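Local coordinates for putative phosphomethylpyrimidine kinase (Bacteroides thetaiotaomicron, PDB 3MBH), which probably phosphorylates pyridoxal at the expense of ATP, as a pyridoxal kinase of the ribokinase superfamily, and binds pyridoxal in this crystal, at residues Asp141-Asn146 and Gln180-Thr185. Residues are numbered along the deposited sequence; the frame is centred on the assembly and turned at random.
Sequences DVITPN and QVVIIT
The carbonyl O of Val181 accepts Ile143 N from the neighbouring strand at 3.1 Å and also meets the CA-H of Val142 in a weaker CA-H...O contact, Val142 CA lying 3.2 Å from that O. This is a parallel pairing in the central sheet of the ribokinase-like alpha/beta fold, and the helices 147-154 and 164-176 lie in the crossover that joins its two strands. Asp141 O accepts Val181 N, Ile143 O accepts Ile183 N, and beyond them Pro145 O receives Thr185 N at 2.9 Å. Pro145 brings no N-H to the ladder; its ring atom CD instead sits 3.0 Å from Ile183 O, a tight fit, while Thr144 CA makes a CA-H...O contact with the same oxygen.

Side chains alternate between the two faces. Val142 and Val181 stand side by side, CG1 to CG1 at 3.9 Å; each turns that methyl anti to its own backbone N (chi1 -174° and 175°). Ile183 CD1 approaches Thr144 CG2 on this side, and helix 223-236 covers it, with Leu235 on Val142 and Phe227 and Ile231 on Ile183; Thr144 OG1 is hydrogen-bonded to Thr228 OG1 of that helix. On the other face Ile143 CG1 lies beside Val182 CG1, and helix 164-176 packs on Val182 and Ile184 through Leu171.

Past the strand, Asn146 caps helix 147-154, its OD1 taking Glu149 N and its ND2 giving to Gly116 O, two bonds that fix the amide's rotation. Its side chain is about 8 Å from the bound pyridoxal. At the start of the pairing Asp141 OD2 takes Ile109 N of strand 108-111, while a water donates to Asp141 OD1 at 2.9 Å and accepts from Gln180 N over a long 3.3 Å.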
loop_
_atom_site.group_PDB
_atom_site.type_symbol
_atom_site.label_atom_id
_atom_site.label_comp_id
_atom_site.label_asym_id
_atom_site.label_seq_id
_atom_site.Cartn_x
_atom_site.Cartn_y
_atom_site.Cartn_z
ATOM N N ASP A 141 -2.656 -15.350 -30.606
ATOM C CA ASP A 141 -2.083 -16.290 -29.635
ATOM C C ASP A 141 -3.095 -16.661 -28.554
ATOM O O ASP A 141 -3.133 -17.807 -28.064
ATOM C CB ASP A 141 -0.835 -15.701 -28.972
ATOM C CG ASP A 141 0.245 -15.309 -29.974
ATOM O OD1 ASP A 141 0.497 -16.095 -30.876
ATOM O OD2 ASP A 141 0.857 -14.239 -29.862
ATOM N N VAL A 142 -3.918 -15.694 -28.177
ATOM C CA VAL A 142 -4.878 -15.833 -27.073
ATOM C C VAL A 142 -6.197 -15.283 -27.577
ATOM O O VAL A 142 -6.206 -14.173 -28.058
ATOM C CB VAL A 142 -4.418 -15.054 -25.815
ATOM C CG1 VAL A 142 -5.438 -15.360 -24.563
ATOM C CG2 VAL A 142 -2.969 -15.428 -25.401
ATOM N N ILE A 143 -7.285 -16.049 -27.519
ATOM C CA ILE A 143 -8.619 -15.551 -27.779
ATOM C C ILE A 143 -9.565 -15.772 -26.608
ATOM O O ILE A 143 -9.434 -16.734 -25.866
ATOM C CB ILE A 143 -9.260 -16.145 -29.083
ATOM C CG1 ILE A 143 -9.417 -17.674 -28.986
ATOM C CG2 ILE A 143 -8.443 -15.767 -30.351
ATOM C CD1 ILE A 143 -10.278 -18.269 -30.176
ATOM N N THR A 144 -10.515 -14.867 -26.443
ATOM C CA THR A 144 -11.361 -14.872 -25.278
ATOM C C THR A 144 -12.895 -14.801 -25.611
ATOM O O THR A 144 -13.628 -13.990 -25.053
ATOM C CB THR A 144 -10.986 -13.721 -24.363
ATOM O OG1 THR A 144 -11.066 -12.475 -25.069
ATOM C CG2 THR A 144 -9.510 -13.913 -23.794
ATOM N N PRO A 145 -13.380 -15.665 -26.497
ATOM C CA PRO A 145 -14.828 -15.669 -26.742
ATOM C C PRO A 145 -15.689 -15.967 -25.523
ATOM O O PRO A 145 -15.323 -16.839 -24.718
ATOM C CB PRO A 145 -15.023 -16.845 -27.650
ATOM C CG PRO A 145 -13.786 -17.711 -27.440
ATOM C CD PRO A 145 -12.694 -16.828 -27.057
ATOM N N ASN A 146 -16.859 -15.328 -25.452
ATOM C CA ASN A 146 -17.920 -15.795 -24.581
ATOM C C ASN A 146 -18.632 -16.958 -25.234
ATOM O O ASN A 146 -18.373 -17.270 -26.392
ATOM C CB ASN A 146 -18.887 -14.684 -24.153
ATOM C CG ASN A 146 -19.634 -14.044 -25.298
ATOM O OD1 ASN A 146 -19.998 -14.709 -26.291
ATOM N ND2 ASN A 146 -19.924 -12.741 -25.151
ATOM N N GLN A 180 -2.780 -20.601 -29.325
ATOM C CA GLN A 180 -2.199 -21.476 -28.332
ATOM C C GLN A 180 -3.081 -21.503 -27.086
ATOM O O GLN A 180 -3.177 -22.508 -26.433
ATOM C CB GLN A 180 -0.782 -21.003 -27.997
ATOM C CG GLN A 180 -0.130 -21.786 -26.808
ATOM C CD GLN A 180 1.093 -21.078 -26.226
ATOM O OE1 GLN A 180 1.948 -20.551 -26.974
ATOM N NE2 GLN A 180 1.185 -21.060 -24.886
ATOM N N VAL A 181 -3.710 -20.378 -26.777
ATOM C CA VAL A 181 -4.579 -20.248 -25.594
ATOM C C VAL A 181 -5.971 -19.807 -26.019
ATOM O O VAL A 181 -6.157 -18.801 -26.780
ATOM C CB VAL A 181 -4.025 -19.253 -24.557
ATOM C CG1 VAL A 181 -5.039 -19.032 -23.351
ATOM C CG2 VAL A 181 -2.671 -19.761 -23.989
ATOM N N VAL A 182 -6.944 -20.575 -25.552
ATOM C CA VAL A 182 -8.332 -20.279 -25.823
ATOM C C VAL A 182 -9.021 -20.218 -24.473
ATOM O O VAL A 182 -8.863 -21.124 -23.659
ATOM C CB VAL A 182 -9.000 -21.369 -26.680
ATOM C CG1 VAL A 182 -10.478 -21.059 -26.928
ATOM C CG2 VAL A 182 -8.209 -21.546 -28.019
ATOM N N ILE A 183 -9.778 -19.144 -24.251
ATOM C CA ILE A 183 -10.545 -18.986 -23.026
ATOM C C ILE A 183 -11.997 -18.780 -23.429
ATOM O O ILE A 183 -12.288 -17.922 -24.269
ATOM C CB ILE A 183 -9.983 -17.791 -22.170
ATOM C CG1 ILE A 183 -8.470 -17.976 -21.878
ATOM C CG2 ILE A 183 -10.818 -17.620 -20.912
ATOM C CD1 ILE A 183 -7.790 -16.736 -21.317
ATOM N N ILE A 184 -12.903 -19.570 -22.855
ATOM C CA ILE A 184 -14.318 -19.399 -23.099
ATOM C C ILE A 184 -14.959 -18.864 -21.829
ATOM O O ILE A 184 -14.889 -19.514 -20.779
ATOM C CB ILE A 184 -15.017 -20.712 -23.532
ATOM C CG1 ILE A 184 -14.368 -21.253 -24.790
ATOM C CG2 ILE A 184 -16.545 -20.445 -23.739
ATOM C CD1 ILE A 184 -14.811 -22.643 -25.221
ATOM N N THR A 185 -15.566 -17.661 -21.912
ATOM C CA THR A 185 -16.211 -17.074 -20.754
ATOM C C THR A 185 -17.752 -17.237 -20.808
ATOM O O THR A 185 -18.330 -17.658 -21.782
ATOM C CB THR A 185 -15.888 -15.612 -20.620
ATOM O OG1 THR A 185 -16.693 -14.866 -21.547
ATOM C CG2 THR A 185 -14.400 -15.367 -20.829
HETATM O O HOH W 1 -0.298 -18.902 -30.639
#